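Local coordinates for protein triacylglycerol lipase (Yarrowia lipolytica, PDB 3O0D) that probably hydrolyses triacylglycerols, as an extracellular, glycosylated lipase of the alpha/beta-hydrolase fold, at residues A167-L170 with F171-L175; T35-F38 with K39-C43; L290-F293 with V294-V298. All blocks are in the same frame, centred on the assembly; numbering follows the deposited sequence. Where two conformers were deposited one is given.

Interaction 1 of 3, residues A167-L170 with F171-L175. With NAG (2-acetamido-2-deoxy-beta-D-glucopyranose), chain H.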
loop_
_atom_site.group_PDB
_atom_site.type_symbol
_atom_site.label_atom_id
_atom_site.label_comp_id
_atom_site.label_asym_id
_atom_site.label_seq_id
_atom_site.Cartn_x
_atom_site.Cartn_y
_atom_site.Cartn_z
ATOM N N ALA A 167 -1.225 -5.758 -1.926
ATOM C CA ALA A 167 -1.273 -6.805 -0.880
ATOM C C ALA A 167 -1.606 -6.072 0.467
ATOM O O ALA A 167 -2.437 -6.572 1.259
ATOM C CB ALA A 167 0.039 -7.546 -0.746
ATOM N N ALA A 168 -1.037 -4.909 0.697
ATOM C CA ALA A 168 -1.295 -4.206 1.964
ATOM C C ALA A 168 -2.738 -3.727 2.158
ATOM O O ALA A 168 -3.304 -3.834 3.202
ATOM C CB ALA A 168 -0.287 -3.030 2.157
ATOM N N LEU A 169 -3.290 -3.194 1.116
ATOM C CA LEU A 169 -4.696 -2.779 1.079
ATOM C C LEU A 169 -5.623 -3.973 1.432
ATOM O O LEU A 169 -6.450 -3.890 2.378
ATOM C CB LEU A 169 -5.070 -2.109 -0.218
ATOM C CG LEU A 169 -6.543 -1.817 -0.335
ATOM C CD1 LEU A 169 -6.939 -0.843 0.839
ATOM C CD2 LEU A 169 -7.071 -1.247 -1.680
ATOM N N LEU A 170 -5.404 -5.087 0.720
ATOM C CA LEU A 170 -6.206 -6.277 0.996
ATOM C C LEU A 170 -5.925 -6.849 2.374
ATOM O O LEU A 170 -6.903 -7.265 3.041
ATOM C CB LEU A 170 -5.891 -7.372 -0.079
ATOM C CG LEU A 170 -6.393 -6.900 -1.408
ATOM C CD1 LEU A 170 -6.007 -8.015 -2.516
ATOM C CD2 LEU A 170 -7.833 -6.659 -1.412
ATOM N N PHE A 171 -4.661 -6.833 2.830
ATOM C CA PHE A 171 -4.349 -7.400 4.129
ATOM C C PHE A 171 -4.982 -6.464 5.190
ATOM O O PHE A 171 -5.501 -6.962 6.253
ATOM C CB PHE A 171 -2.831 -7.531 4.351
ATOM C CG PHE A 171 -2.493 -8.517 5.366
ATOM C CD1 PHE A 171 -2.004 -9.776 4.994
ATOM C CD2 PHE A 171 -2.754 -8.256 6.738
ATOM C CE1 PHE A 171 -1.703 -10.769 5.945
ATOM C CE2 PHE A 171 -2.504 -9.217 7.675
ATOM C CZ PHE A 171 -1.966 -10.522 7.295
ATOM N N GLY A 172 -4.951 -5.139 4.962
ATOM C CA GLY A 172 -5.645 -4.241 5.914
ATOM C C GLY A 172 -7.156 -4.456 5.997
ATOM O O GLY A 172 -7.796 -4.441 7.081
ATOM N N ILE A 173 -7.743 -4.779 4.864
ATOM C CA ILE A 173 -9.167 -5.078 4.793
ATOM C C ILE A 173 -9.419 -6.370 5.574
ATOM O O ILE A 173 -10.396 -6.393 6.383
ATOM C CB ILE A 173 -9.683 -5.159 3.366
ATOM C CG1 ILE A 173 -9.707 -3.741 2.742
ATOM C CG2 ILE A 173 -11.193 -5.652 3.359
ATOM C CD1 ILE A 173 -9.755 -3.824 1.229
ATOM N N ASN A 174 -8.583 -7.387 5.391
ATOM C CA ASN A 174 -8.632 -8.682 6.173
ATOM C C ASN A 174 -8.645 -8.347 7.696
ATOM O O ASN A 174 -9.553 -8.725 8.412
ATOM C CB ASN A 174 -7.442 -9.580 5.823
ATOM C CG ASN A 174 -6.994 -10.405 6.934
ATOM O OD1 ASN A 174 -5.810 -10.351 7.464
ATOM N ND2 ASN A 174 -7.939 -11.239 7.387
ATOM N N LEU A 175 -7.659 -7.565 8.146
ATOM C CA LEU A 175 -7.520 -7.270 9.591
ATOM C C LEU A 175 -8.756 -6.487 10.092
ATOM O O LEU A 175 -9.245 -6.738 11.208
ATOM C CB LEU A 175 -6.256 -6.431 9.817
ATOM C CG LEU A 175 -4.997 -7.267 9.731
ATOM C CD1 LEU A 175 -3.701 -6.301 9.758
ATOM C CD2 LEU A 175 -4.833 -8.339 10.830
HETATM C C1 NAG H . -8.041 -14.097 10.963
HETATM C C2 NAG H . -7.131 -13.052 11.647
HETATM C C3 NAG H . -7.325 -13.168 13.153
HETATM C C4 NAG H . -8.804 -13.034 13.528
HETATM C C5 NAG H . -9.528 -14.139 12.796
HETATM C C6 NAG H . -11.015 -14.346 13.142
HETATM C C7 NAG H . -5.032 -12.518 10.482
HETATM C C8 NAG H . -3.567 -12.805 10.324
HETATM N N2 NAG H . -5.707 -13.256 11.372
HETATM O O3 NAG H . -6.532 -12.144 13.783
HETATM O O4 NAG H . -8.952 -13.290 14.928
HETATM O O5 NAG H . -9.358 -13.885 11.385
HETATM O O6 NAG H . -11.617 -13.102 13.163
HETATM O O7 NAG H . -5.588 -11.671 9.806
#

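Interaction 2 of 3, residues T35-F38 with K39-C43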
loop_
_atom_site.group_PDB
_atom_site.type_symbol
_atom_site.label_atom_id
_atom_site.label_comp_id
_atom_site.label_asym_id
_atom_site.label_seq_id
_atom_site.Cartn_x
_atom_site.Cartn_y
_atom_site.Cartn_z
ATOM N N THR A 35 20.289 -9.779 -0.151
ATOM C CA THR A 35 20.166 -8.685 0.822
ATOM C C THR A 35 19.855 -9.260 2.204
ATOM O O THR A 35 19.633 -10.452 2.369
ATOM C CB THR A 35 19.027 -7.651 0.504
ATOM O OG1 THR A 35 18.785 -7.468 -0.903
ATOM C CG2 THR A 35 19.336 -6.342 1.147
ATOM N N LYS A 36 19.796 -8.419 3.215
ATOM C CA LYS A 36 19.300 -8.885 4.493
ATOM C C LYS A 36 18.905 -7.708 5.381
ATOM O O LYS A 36 19.474 -6.670 5.230
ATOM C CB LYS A 36 20.463 -9.547 5.207
ATOM C CG LYS A 36 19.990 -10.743 5.957
ATOM C CD LYS A 36 21.173 -11.520 6.527
ATOM C CE LYS A 36 21.258 -11.262 8.029
ATOM N NZ LYS A 36 21.429 -12.497 8.871
ATOM N N ILE A 37 17.979 -7.928 6.300
ATOM C CA ILE A 37 17.841 -6.934 7.399
ATOM C C ILE A 37 18.506 -7.642 8.608
ATOM O O ILE A 37 18.024 -8.779 8.945
ATOM C CB ILE A 37 16.351 -6.712 7.721
ATOM C CG1 ILE A 37 15.598 -6.000 6.578
ATOM C CG2 ILE A 37 16.256 -5.835 9.042
ATOM C CD1 ILE A 37 14.133 -6.053 6.676
ATOM N N PHE A 38 19.592 -7.104 9.145
ATOM C CA PHE A 38 20.215 -7.734 10.351
ATOM C C PHE A 38 19.369 -7.398 11.621
ATOM O O PHE A 38 18.912 -6.306 11.697
ATOM C CB PHE A 38 21.625 -7.192 10.468
ATOM C CG PHE A 38 22.515 -7.662 9.350
ATOM C CD1 PHE A 38 22.570 -6.995 8.136
ATOM C CD2 PHE A 38 23.277 -8.843 9.535
ATOM C CE1 PHE A 38 23.402 -7.494 7.093
ATOM C CE2 PHE A 38 24.080 -9.345 8.530
ATOM C CZ PHE A 38 24.146 -8.680 7.300
ATOM N N LYS A 39 19.126 -8.344 12.552
ATOM C CA LYS A 39 18.516 -8.037 13.892
ATOM C C LYS A 39 19.490 -7.098 14.632
ATOM O O LYS A 39 20.737 -7.219 14.520
ATOM C CB LYS A 39 18.160 -9.363 14.670
ATOM C CG LYS A 39 16.877 -10.147 14.103
ATOM C CD LYS A 39 16.695 -11.584 14.685
ATOM C CE LYS A 39 15.260 -12.156 14.523
ATOM N NZ LYS A 39 14.896 -12.490 13.101
ATOM N N PRO A 40 18.957 -6.110 15.403
ATOM C CA PRO A 40 17.547 -5.923 15.618
ATOM C C PRO A 40 16.884 -5.387 14.443
ATOM O O PRO A 40 15.832 -5.898 14.098
ATOM C CB PRO A 40 17.481 -4.877 16.783
ATOM C CG PRO A 40 18.787 -4.764 17.278
ATOM C CD PRO A 40 19.751 -5.146 16.178
ATOM N N PHE A 41 17.429 -4.351 13.822
ATOM C CA PHE A 41 16.785 -3.754 12.662
ATOM C C PHE A 41 17.796 -2.901 11.928
ATOM O O PHE A 41 17.713 -1.673 11.934
ATOM C CB PHE A 41 15.587 -2.905 13.089
ATOM C CG PHE A 41 14.631 -2.600 11.970
ATOM C CD1 PHE A 41 13.985 -3.622 11.296
ATOM C CD2 PHE A 41 14.377 -1.291 11.595
ATOM C CE1 PHE A 41 13.105 -3.345 10.267
ATOM C CE2 PHE A 41 13.498 -1.008 10.568
ATOM C CZ PHE A 41 12.861 -2.036 9.902
ATOM N N ASN A 42 18.764 -3.560 11.303
ATOM C CA ASN A 42 19.875 -2.839 10.688
ATOM C C ASN A 42 19.960 -3.141 9.185
ATOM O O ASN A 42 19.946 -4.321 8.805
ATOM C CB ASN A 42 21.185 -3.329 11.353
ATOM C CG ASN A 42 21.213 -3.058 12.842
ATOM O OD1 ASN A 42 20.684 -2.063 13.285
ATOM N ND2 ASN A 42 21.779 -3.969 13.610
ATOM N N CYS A 43 19.970 -2.117 8.343
ATOM C CA CYS A 43 19.932 -2.335 6.899
ATOM C C CYS A 43 20.362 -1.075 6.173
ATOM O O CYS A 43 19.876 -0.761 5.086
ATOM C CB CYS A 43 18.528 -2.747 6.454
ATOM S SG CYS A 43 17.346 -1.382 6.350
HETATM O O HOH W 1 21.170 -10.946 11.840
#

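Interaction 3 of 3, residues L290-F293 with V294-V298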
loop_
_atom_site.group_PDB
_atom_site.type_symbol
_atom_site.label_atom_id
_atom_site.label_comp_id
_atom_site.label_asym_id
_atom_site.label_seq_id
_atom_site.Cartn_x
_atom_site.Cartn_y
_atom_site.Cartn_z
ATOM N N LEU A 290 9.437 4.815 -8.673
ATOM C CA LEU A 290 10.347 4.694 -7.475
ATOM C C LEU A 290 10.304 5.931 -6.552
ATOM O O LEU A 290 10.800 5.829 -5.455
ATOM C CB LEU A 290 11.817 4.485 -7.857
ATOM C CG LEU A 290 12.005 3.330 -8.860
ATOM C CD1 LEU A 290 13.533 3.052 -8.981
ATOM C CD2 LEU A 290 11.174 2.086 -8.409
ATOM N N GLN A 291 9.855 7.070 -7.052
ATOM C CA GLN A 291 10.020 8.365 -6.405
ATOM C C GLN A 291 8.918 8.741 -5.421
ATOM O O GLN A 291 8.062 9.461 -5.758
ATOM C CB GLN A 291 10.226 9.493 -7.454
ATOM C CG GLN A 291 11.423 9.262 -8.325
ATOM C CD GLN A 291 11.460 10.145 -9.560
ATOM O OE1 GLN A 291 10.540 10.214 -10.289
ATOM N NE2 GLN A 291 12.592 10.745 -9.795
ATOM N N TYR A 292 9.024 8.191 -4.212
ATOM C CA TYR A 292 8.038 8.327 -3.159
ATOM C C TYR A 292 8.712 8.796 -1.847
ATOM O O TYR A 292 8.877 8.043 -0.989
ATOM C CB TYR A 292 7.284 6.998 -2.938
ATOM C CG TYR A 292 6.194 6.768 -3.964
ATOM C CD1 TYR A 292 6.450 6.111 -5.156
ATOM C CD2 TYR A 292 4.948 7.233 -3.768
ATOM C CE1 TYR A 292 5.497 5.937 -6.089
ATOM C CE2 TYR A 292 3.979 7.067 -4.685
ATOM C CZ TYR A 292 4.232 6.437 -5.883
ATOM O OH TYR A 292 3.209 6.342 -6.792
ATOM N N PHE A 293 9.040 10.083 -1.780
ATOM C CA PHE A 293 9.801 10.690 -0.663
ATOM C C PHE A 293 11.270 10.250 -0.665
ATOM O O PHE A 293 12.161 11.054 -0.746
ATOM C CB PHE A 293 9.162 10.445 0.725
ATOM C CG PHE A 293 7.797 11.055 0.892
ATOM C CD1 PHE A 293 6.687 10.304 0.721
ATOM C CD2 PHE A 293 7.628 12.344 1.286
ATOM C CE1 PHE A 293 5.499 10.802 0.812
ATOM C CE2 PHE A 293 6.377 12.834 1.394
ATOM C CZ PHE A 293 5.317 12.033 1.160
ATOM N N VAL A 294 11.455 8.938 -0.583
ATOM C CA VAL A 294 12.728 8.289 -0.785
ATOM C C VAL A 294 12.638 7.395 -2.046
ATOM O O VAL A 294 11.588 7.174 -2.501
ATOM C CB VAL A 294 13.133 7.408 0.391
ATOM C CG1 VAL A 294 13.203 8.186 1.640
ATOM C CG2 VAL A 294 12.137 6.350 0.577
ATOM N N THR A 295 13.778 6.953 -2.563
ATOM C CA THR A 295 13.756 6.041 -3.726
ATOM C C THR A 295 13.302 4.656 -3.296
ATOM O O THR A 295 13.894 4.105 -2.384
ATOM C CB THR A 295 15.166 5.968 -4.357
ATOM O OG1 THR A 295 15.456 7.297 -4.848
ATOM C CG2 THR A 295 15.053 5.019 -5.553
ATOM N N GLU A 296 12.268 4.120 -3.922
ATOM C CA GLU A 296 11.748 2.805 -3.522
ATOM C C GLU A 296 12.361 1.790 -4.490
ATOM O O GLU A 296 12.813 2.211 -5.539
ATOM C CB GLU A 296 10.248 2.761 -3.696
ATOM C CG GLU A 296 9.415 3.741 -2.847
ATOM C CD GLU A 296 9.480 3.310 -1.306
ATOM O OE1 GLU A 296 9.826 2.171 -0.985
ATOM O OE2 GLU A 296 9.111 4.138 -0.444
ATOM N N GLY A 297 12.509 0.542 -4.029
ATOM C CA GLY A 297 12.833 -0.558 -4.961
ATOM C C GLY A 297 14.230 -1.037 -4.885
ATOM O O GLY A 297 14.542 -2.107 -5.493
ATOM N N VAL A 298 15.082 -0.337 -4.164
ATOM C CA VAL A 298 16.481 -0.731 -4.025
ATOM C C VAL A 298 16.932 -0.656 -2.600
ATOM O O VAL A 298 16.832 0.426 -1.975
ATOM C CB VAL A 298 17.455 0.195 -4.843
ATOM C CG1 VAL A 298 19.001 -0.195 -4.609
ATOM C CG2 VAL A 298 17.108 0.099 -6.349
#

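Interaction 1 of 3, residues A167-L170 with F171-L175
The Phe171 ring has the side-chain amide of Asn174 over one face, set toward the rim. Leu175 CD1 lies at the ring edge, in its plane. A sugar of an N-linked glycan comes in obliquely, with Phe171 CZ 4.1 Å from its acetamide methyl C8. The ring swings toward the sugar because CG is turned anti to the backbone N, chi1 -158°. The same acetamide also meets Asn174 and Leu175: its O7 is 3.4 Å from Asn174 CG and 3.6 Å from Leu175 CD2. Asp145 and His180 hold the sugar by hydrogen bonds.

The backbone is regular alpha-helix. Phe171 N donates to Ala167 O at 2.7 Å, with the donor nearly in line with the C=O bond. Gly172 N reaches Ala168 O at the same length, 2.7 Å. Ile173 N to Leu169 O and Asn174 N to Leu170 O follow, each at 2.9 Å, with the donors tilted from the carbonyl planes.

On another side of the helix, Ile173 CG1 is anti to its carbonyl carbon, chi1 -71°. Ile173 CD1 is thereby sent back along the helix and crosses Leu169 at an angle, 4.1 Å from Leu169 CG. Leu170 CD2 adds a looser contact with the same methyl. Phe197 of helix 195-206 packs on Leu170 and Ile173, while Leu144 of helix 127-150 touches Phe171.

Helix 163-177 is the crossover of a beta-alpha-beta unit between strands 155-161 and 183-187. Ala167 touches the GxSxG motif, the probable nucleophile elbow. Ala168 meets Val158 of strand 155-161. The chemistry thus divides: hydrocarbon contacts seat the helix in the fold, and Phe171, Asn174 and Leu175 offer the glycan acetamide a mixed apolar and amide surface.

Interaction 2 of 3, residues T35-F38 with K39-C43
Ile37 and Phe41 meet because each points its touching branch away from its own backbone N: Ile37 CG2 is anti to it, and so is Phe41 CG, chi1 -162°. The two side chains run side by side, with Ile37 CG2 3.9 Å from Phe41 CD1. Phe38 takes another course. Its CG is beside the backbone N, chi1 -68°, and the ring presents its edge to Asn42 O, 3.8 Å from Phe38 CD1. Lys36 CE lies over one face of that ring, near the rim.

Phe38 and Asn42 form an antiparallel hydrogen-bonded pair. Phe38 N donates to Asn42 O at 2.8 Å, and Asn42 N returns a straighter bond to Phe38 O, also 2.8 Å. Both donors lie in the carbonyl planes. Phe41 and Asn42 together face Phe38, a classic beta bulge, and the cis peptide before Pro40 helps turn the chain. The Asn42 and Phe38 CB atoms touch at 4.0 Å.

The Cys43-Cys47 disulfide ties the end of the turn. Ile37, Phe41 and Cys43 pack on Ile27 of helix 12-27. Strand 53-60 adds Leu55 against Ile37 and Val53 against Phe41, and its Glu58 accepts a hydrogen bond from Ile37 N.

Interaction 3 of 3, residues L290-F293 with V294-V298
Leu290 O is gripped by several groups. Glu296 N donates to Leu290 O at 2.7 Å, in the carbonyl plane and on a lone pair, with an N-H...O angle of 157°. Thr295 CA adds a CH...O contact to Leu290 O at 3.4 Å, and Tyr292 N a weak bond. Tyr292 N also donates to Val294 O at 3.2 Å, from a position tilted out of that carbonyl plane. Val294 N closes back on Tyr292 O at 2.8 Å, a bent, weak bond.

Phe293 stands at the corner with phi 71° and psi -58°. With the bond from Val294 N to Tyr292 O this makes a classic gamma turn, a reversal through one residue. Gln291 and Thr295 are bridged beyond it. The turn follows helix 285-290, which carries the probable histidine of a Ser-His-Asp triad. Tyr292 OH is hydrogen-bonded to Asp230, the probable acid of that triad.

Leu290 lays its branches alongside Glu296 O, with CD2 nearest at 3.3 Å. That oxygen is buried and has no polar partner in the model. Leu290 CB also meets Thr295 CG2 at 4.0 Å. An alanine here would keep CB but is likely to open a gap beside Glu296 O, where the branched end of the leucine now lies.

The Glu296 chain bends at chi2, and its CG packs against Tyr292 CB at 3.9 Å. Ala22 and Asn26 of helix 12-27 touch Glu296. Phe293 meets Tyr15 edge-to-face, and Ile250 of strand 247-250 touches both Tyr292 and Phe293.

Interaction 1 is the core contact, with its centre about 9 Å from that of the chain and every touching residue buried. Interaction 2, mostly exposed, is centred about 22 Å from the chain's centre; interaction 3 is centred about 13 Å from it, on the opposite side from interaction 1. The first is a helix packed against the central sheet; the others are a bulged turn and a gamma turn. All three rest on backbone bonds, i to i+4 in the first and across a turn in the others; only interaction 1 meets a glycan. Interactions 2 and 3 both rest on helix 12-27. Ile37 and Thr35 touch the cysteines of the Cys30-Cys299 disulfide, and segment 294-298 runs into Cys299.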